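Local structure of DNA methyltransferase (Nicotiana tabacum, 4ONQ) at residues P114-R119 with R152-V157; N191-G196 with T201-S206. The protein probably methylates cytosine at carbon 5 in DNA with S-adenosyl-L-methionine as methyl donor, the chain described here being its catalytic domain. The protein carries 5 engineered substitutions. One frame throughout, in Å; residues are numbered along the deposited sequence.

Overall arrangement
The two contacts follow one another along the chain, interaction 1 closing before interaction 2 opens, and both lie in the DRM-type methyltransferase catalytic domain. Their centres are about 31 Å apart and they do not touch, the nearest atoms being about 14 Å apart. Interaction 1, its centre about 29 Å from that of the chain, lies in a small lobe where a loop meets helix 151-164 near the hairpin of strands 166-170 and 173-176. Interaction 2, its centre about 15 Å from that of the chain, joins the loop after helix 179-186 to helix 200-208. One packs a peripheral lobe; the other lies close to the sinefungin site, the T193 side chain about 8 Å from the ligand.

Interaction 1 (P114-R119 with R152-V157); sequences PSWDPR and RVQKFV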
loop_
_atom_site.group_PDB
_atom_site.type_symbol
_atom_site.label_atom_id
_atom_site.label_comp_id
_atom_site.label_asym_id
_atom_site.label_seq_id
_atom_site.Cartn_x
_atom_site.Cartn_y
_atom_site.Cartn_z
ATOM N N PRO A 114 5.953 -22.552 -16.943
ATOM C CA PRO A 114 6.407 -23.944 -16.876
ATOM C C PRO A 114 5.768 -24.666 -15.696
ATOM O O PRO A 114 5.567 -24.061 -14.641
ATOM C CB PRO A 114 7.917 -23.811 -16.647
ATOM C CG PRO A 114 8.259 -22.399 -17.002
ATOM C CD PRO A 114 7.044 -21.600 -16.688
ATOM N N SER A 115 5.459 -25.945 -15.872
ATOM C CA SER A 115 4.875 -26.745 -14.799
ATOM C C SER A 115 5.782 -26.807 -13.566
ATOM O O SER A 115 5.307 -27.002 -12.445
ATOM C CB SER A 115 4.568 -28.159 -15.296
ATOM O OG SER A 115 5.741 -28.784 -15.787
ATOM N N TRP A 116 7.083 -26.632 -13.773
ATOM C CA TRP A 116 8.041 -26.728 -12.677
ATOM C C TRP A 116 8.223 -25.417 -11.908
ATOM O O TRP A 116 8.998 -25.358 -10.951
ATOM C CB TRP A 116 9.390 -27.252 -13.177
ATOM C CG TRP A 116 9.963 -26.485 -14.334
ATOM C CD1 TRP A 116 9.782 -26.748 -15.658
ATOM C CD2 TRP A 116 10.821 -25.339 -14.266
ATOM N NE1 TRP A 116 10.470 -25.833 -16.421
ATOM C CE2 TRP A 116 11.113 -24.956 -15.589
ATOM C CE3 TRP A 116 11.361 -24.594 -13.214
ATOM C CZ2 TRP A 116 11.925 -23.865 -15.890
ATOM C CZ3 TRP A 116 12.169 -23.509 -13.514
ATOM C CH2 TRP A 116 12.444 -23.155 -14.843
ATOM N N ASP A 117 7.519 -24.371 -12.334
ATOM C CA ASP A 117 7.490 -23.118 -11.588
ATOM C C ASP A 117 6.211 -23.102 -10.762
ATOM O O ASP A 117 5.125 -22.852 -11.286
ATOM C CB ASP A 117 7.545 -21.918 -12.538
ATOM C CG ASP A 117 7.777 -20.594 -11.814
ATOM O OD1 ASP A 117 7.298 -20.431 -10.667
ATOM O OD2 ASP A 117 8.444 -19.711 -12.398
ATOM N N PRO A 118 6.335 -23.372 -9.457
ATOM C CA PRO A 118 5.171 -23.593 -8.591
ATOM C C PRO A 118 4.510 -22.311 -8.104
ATOM O O PRO A 118 3.443 -22.388 -7.504
ATOM C CB PRO A 118 5.767 -24.348 -7.400
ATOM C CG PRO A 118 7.171 -23.839 -7.311
ATOM C CD PRO A 118 7.610 -23.532 -8.732
ATOM N N ARG A 119 5.129 -21.161 -8.350
ATOM C CA ARG A 119 4.586 -19.892 -7.872
ATOM C C ARG A 119 3.170 -19.626 -8.376
ATOM O O ARG A 119 2.867 -19.816 -9.555
ATOM C CB ARG A 119 5.476 -18.733 -8.295
ATOM C CG ARG A 119 6.849 -18.725 -7.686
ATOM C CD ARG A 119 7.656 -17.574 -8.266
ATOM N NE ARG A 119 7.829 -17.712 -9.709
ATOM C CZ ARG A 119 8.114 -16.704 -10.524
ATOM N NH1 ARG A 119 8.245 -15.477 -10.039
ATOM N NH2 ARG A 119 8.257 -16.925 -11.823
ATOM N N ARG A 152 19.107 -28.344 -10.489
ATOM C CA ARG A 152 19.931 -27.248 -9.972
ATOM C C ARG A 152 19.726 -25.973 -10.770
ATOM O O ARG A 152 19.779 -24.880 -10.209
ATOM C CB ARG A 152 21.418 -27.601 -9.924
ATOM C CG ARG A 152 21.987 -27.928 -11.261
ATOM C CD ARG A 152 23.452 -27.551 -11.405
ATOM N NE ARG A 152 23.727 -27.242 -12.806
ATOM C CZ ARG A 152 23.720 -28.133 -13.791
ATOM N NH1 ARG A 152 23.953 -27.738 -15.031
ATOM N NH2 ARG A 152 23.502 -29.411 -13.533
ATOM N N VAL A 153 19.492 -26.102 -12.072
ATOM C CA VAL A 153 19.162 -24.918 -12.860
ATOM C C VAL A 153 17.745 -24.451 -12.546
ATOM O O VAL A 153 17.512 -23.256 -12.434
ATOM C CB VAL A 153 19.415 -25.082 -14.388
ATOM C CG1 VAL A 153 19.859 -26.479 -14.705
ATOM C CG2 VAL A 153 18.191 -24.677 -15.201
ATOM N N GLN A 154 16.818 -25.387 -12.360
ATOM C CA GLN A 154 15.475 -25.035 -11.910
ATOM C C GLN A 154 15.548 -24.195 -10.639
ATOM O O GLN A 154 14.862 -23.180 -10.503
ATOM C CB GLN A 154 14.637 -26.285 -11.646
ATOM C CG GLN A 154 14.063 -26.951 -12.878
ATOM C CD GLN A 154 13.110 -28.091 -12.521
ATOM O OE1 GLN A 154 12.356 -28.000 -11.548
ATOM N NE2 GLN A 154 13.148 -29.172 -13.303
ATOM N N LYS A 155 16.409 -24.606 -9.715
ATOM C CA LYS A 155 16.576 -23.876 -8.473
ATOM C C LYS A 155 17.191 -22.504 -8.719
ATOM O O LYS A 155 16.738 -21.508 -8.160
ATOM C CB LYS A 155 17.423 -24.660 -7.471
ATOM C CG LYS A 155 17.475 -23.980 -6.116
ATOM C CD LYS A 155 18.564 -24.534 -5.231
ATOM C CE LYS A 155 18.767 -23.639 -4.018
ATOM N NZ LYS A 155 17.473 -23.212 -3.404
ATOM N N PHE A 156 18.222 -22.452 -9.555
ATOM C CA PHE A 156 18.831 -21.169 -9.906
ATOM C C PHE A 156 17.804 -20.160 -10.478
ATOM O O PHE A 156 17.673 -19.032 -9.961
ATOM C CB PHE A 156 20.026 -21.377 -10.848
ATOM C CG PHE A 156 20.390 -20.162 -11.643
ATOM C CD1 PHE A 156 21.062 -19.106 -11.052
ATOM C CD2 PHE A 156 20.056 -20.074 -12.983
ATOM C CE1 PHE A 156 21.395 -17.978 -11.786
ATOM C CE2 PHE A 156 20.387 -18.952 -13.724
ATOM C CZ PHE A 156 21.053 -17.902 -13.123
ATOM N N VAL A 157 17.051 -20.562 -11.507
ATOM C CA VAL A 157 16.087 -19.630 -12.089
ATOM C C VAL A 157 14.921 -19.319 -11.156
ATOM O O VAL A 157 14.443 -18.194 -11.141
ATOM C CB VAL A 157 15.604 -19.981 -13.551
ATOM C CG1 VAL A 157 16.355 -21.142 -14.133
ATOM C CG2 VAL A 157 14.080 -20.172 -13.634
#
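W116 reaches helix 151-164 from a type I beta turn and meets Q154 and V157 there. The turn starts at P114, whose carbonyl oxygen accepts from the backbone N of D117, and P114 CB packs over one face of the W116 indole. With CG set between the backbone N and the carbonyl carbon (chi1 53°), W116 swings its ring across to the helix. Its opposite face receives Q154: CG stands over the six-membered ring, 4.0 Å from the centroid, a CH-pi contact displaced toward the rim. Beyond CG the glutamine runs on over the indole, its amide plane turned 36° from the ring and OE1 lying 3.5 Å from W116 CB, while NE2 is held by the carbonyl oxygen of P149. V157 comes in at the indole edge instead, its CG2 in the ring plane and 3.6 Å from W116 CH2. D117, next along, turns back to R119, which grips its carboxylate side-on: NE to OD1 at 2.9 Å, nearly straight, and NH2 to OD2 at 2.9 Å. D117 OD1 also takes the backbone N of R119, making an Asx turn. This loop is thus clamped between helix 151-164 and strand 166-170, where W168 donates to D117 OD2 and L166 O receives R119 NH1, while V157 also packs against I138 and V142 of helix 132-143.

Interaction 2 (N191-G196 with T201-S206); sequences NHTRGG and TDRYKS
The loop from helix 179-186 into helix 200-208 probably corresponds to the link between motifs IX and X of C5 cytosine methyltransferases, and here R203 of the helix folds back onto T193 and R194 of that loop. R203 is bent at both chi2 (-123°) and chi3 (-107°), which brings its CD against T193; the modelled 2.9 Å from R203 CD to T193 O is too tight to be trusted in detail. The guanidinium beyond it has T193 OG1 at its edge, near its plane, 3.1 Å from R203 NH2. Over one face lies the aliphatic part of R194: R194 CB is 3.6 Å from R203 CZ, and R194 CG is 3.6 Å from R203 NH1. R194 has CG anti to the backbone N (chi1 -173°) and runs out extended, so its own guanidinium passes beyond that of R203, with R194 NE 4.6 Å from R203 NH1. E183 of helix 179-186 ties the cluster together: its OE2 forms a salt bridge with R203 NH2 and a hydrogen bond with T193 OG1, and its OE1 accepts from N191 N. A leucine in place of R203 would probably leave E183 without its positive mate and R194 without the flat surface beneath its CB and CG. With the T193 side chain about 8 Å from the bound sinefungin, E183 joins loop and helix here and probably balances the charge of R203.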
loop_
_atom_site.group_PDB
_atom_site.type_symbol
_atom_site.label_atom_id
_atom_site.label_comp_id
_atom_site.label_asym_id
_atom_site.label_seq_id
_atom_site.Cartn_x
_atom_site.Cartn_y
_atom_site.Cartn_z
ATOM N N ASN A 191 -2.717 3.637 -15.801
ATOM C CA ASN A 191 -2.080 4.877 -16.254
ATOM C C ASN A 191 -1.979 5.927 -15.154
ATOM O O ASN A 191 -1.621 7.076 -15.409
ATOM C CB ASN A 191 -2.738 5.455 -17.519
ATOM C CG ASN A 191 -2.512 4.587 -18.750
ATOM O OD1 ASN A 191 -1.604 3.758 -18.785
ATOM N ND2 ASN A 191 -3.340 4.780 -19.765
ATOM N N HIS A 192 -2.279 5.511 -13.928
ATOM C CA HIS A 192 -2.192 6.380 -12.754
ATOM C C HIS A 192 -0.844 7.077 -12.666
ATOM O O HIS A 192 -0.764 8.238 -12.286
ATOM C CB HIS A 192 -2.397 5.562 -11.484
ATOM C CG HIS A 192 -2.459 6.388 -10.239
ATOM N ND1 HIS A 192 -3.507 7.241 -9.964
ATOM C CD2 HIS A 192 -1.607 6.487 -9.191
ATOM C CE1 HIS A 192 -3.296 7.830 -8.801
ATOM N NE2 HIS A 192 -2.150 7.393 -8.312
ATOM N N THR A 193 0.213 6.356 -13.017
ATOM C CA THR A 193 1.563 6.879 -12.888
ATOM C C THR A 193 2.214 7.126 -14.245
ATOM O O THR A 193 3.383 7.448 -14.313
ATOM C CB THR A 193 2.479 5.941 -12.039
ATOM O OG1 THR A 193 2.640 4.676 -12.698
ATOM C CG2 THR A 193 1.889 5.719 -10.657
ATOM N N ARG A 194 1.453 6.988 -15.323
ATOM C CA ARG A 194 2.022 7.116 -16.659
ATOM C C ARG A 194 2.001 8.564 -17.154
ATOM O O ARG A 194 1.088 9.330 -16.830
ATOM C CB ARG A 194 1.285 6.196 -17.639
ATOM C CG ARG A 194 1.924 6.134 -19.008
ATOM C CD ARG A 194 1.168 5.237 -19.954
ATOM N NE ARG A 194 1.670 5.379 -21.321
ATOM C CZ ARG A 194 1.147 4.771 -22.381
ATOM N NH1 ARG A 194 0.090 3.979 -22.248
ATOM N NH2 ARG A 194 1.677 4.963 -23.578
ATOM N N GLY A 195 3.015 8.934 -17.931
ATOM C CA GLY A 195 3.097 10.256 -18.536
ATOM C C GLY A 195 3.273 11.425 -17.580
ATOM O O GLY A 195 3.391 11.244 -16.368
ATOM N N GLY A 196 3.301 12.631 -18.138
ATOM C CA GLY A 196 3.319 13.850 -17.346
ATOM C C GLY A 196 4.630 14.191 -16.655
ATOM O O GLY A 196 4.640 14.915 -15.657
ATOM N N THR A 201 11.793 4.388 -14.384
ATOM C CA THR A 201 12.411 3.932 -13.133
ATOM C C THR A 201 11.756 4.593 -11.925
ATOM O O THR A 201 11.605 3.975 -10.870
ATOM C CB THR A 201 13.964 4.129 -13.099
ATOM O OG1 THR A 201 14.283 5.417 -12.555
ATOM C CG2 THR A 201 14.553 3.991 -14.492
ATOM N N ASP A 202 11.338 5.843 -12.100
ATOM C CA ASP A 202 10.601 6.548 -11.055
ATOM C C ASP A 202 9.175 6.022 -10.904
ATOM O O ASP A 202 8.607 6.075 -9.815
ATOM C CB ASP A 202 10.578 8.056 -11.317
ATOM C CG ASP A 202 11.715 8.784 -10.635
ATOM O OD1 ASP A 202 12.287 8.226 -9.678
ATOM O OD2 ASP A 202 12.031 9.920 -11.050
ATOM N N ARG A 203 8.587 5.542 -11.996
ATOM C CA ARG A 203 7.293 4.875 -11.912
ATOM C C ARG A 203 7.447 3.701 -10.954
ATOM O O ARG A 203 6.662 3.533 -10.017
ATOM C CB ARG A 203 6.852 4.352 -13.279
ATOM C CG ARG A 203 6.301 5.379 -14.246
ATOM C CD ARG A 203 4.898 4.952 -14.648
ATOM N NE ARG A 203 4.769 4.441 -16.005
ATOM C CZ ARG A 203 3.710 3.761 -16.435
ATOM N NH1 ARG A 203 3.661 3.325 -17.691
ATOM N NH2 ARG A 203 2.705 3.506 -15.600
ATOM N N TYR A 204 8.482 2.896 -11.182
ATOM C CA TYR A 204 8.737 1.747 -10.313
ATOM C C TYR A 204 9.039 2.148 -8.879
ATOM O O TYR A 204 8.596 1.491 -7.951
ATOM C CB TYR A 204 9.889 0.903 -10.830
ATOM C CG TYR A 204 9.571 0.074 -12.044
ATOM C CD1 TYR A 204 10.211 0.319 -13.250
ATOM C CD2 TYR A 204 8.639 -0.966 -11.984
ATOM C CE1 TYR A 204 9.941 -0.445 -14.365
ATOM C CE2 TYR A 204 8.353 -1.734 -13.101
ATOM C CZ TYR A 204 9.014 -1.466 -14.288
ATOM O OH TYR A 204 8.776 -2.212 -15.413
ATOM N N LYS A 205 9.752 3.216 -8.681
ATOM C CA LYS A 205 10.036 3.648 -7.361
ATOM C C LYS A 205 8.825 4.154 -6.617
ATOM O O LYS A 205 8.657 3.871 -5.482
ATOM C CB LYS A 205 11.123 4.685 -7.424
ATOM C CG LYS A 205 11.548 5.227 -6.103
ATOM C CD LYS A 205 12.480 6.403 -6.252
ATOM C CE LYS A 205 13.130 6.829 -4.950
ATOM N NZ LYS A 205 12.345 7.773 -4.138
ATOM N N SER A 206 7.964 4.884 -7.276
ATOM C CA SER A 206 6.750 5.376 -6.632
ATOM C C SER A 206 5.734 4.261 -6.366
ATOM O O SER A 206 5.037 4.276 -5.349
ATOM C CB SER A 206 6.112 6.500 -7.456
ATOM O OG SER A 206 6.910 7.677 -7.420
#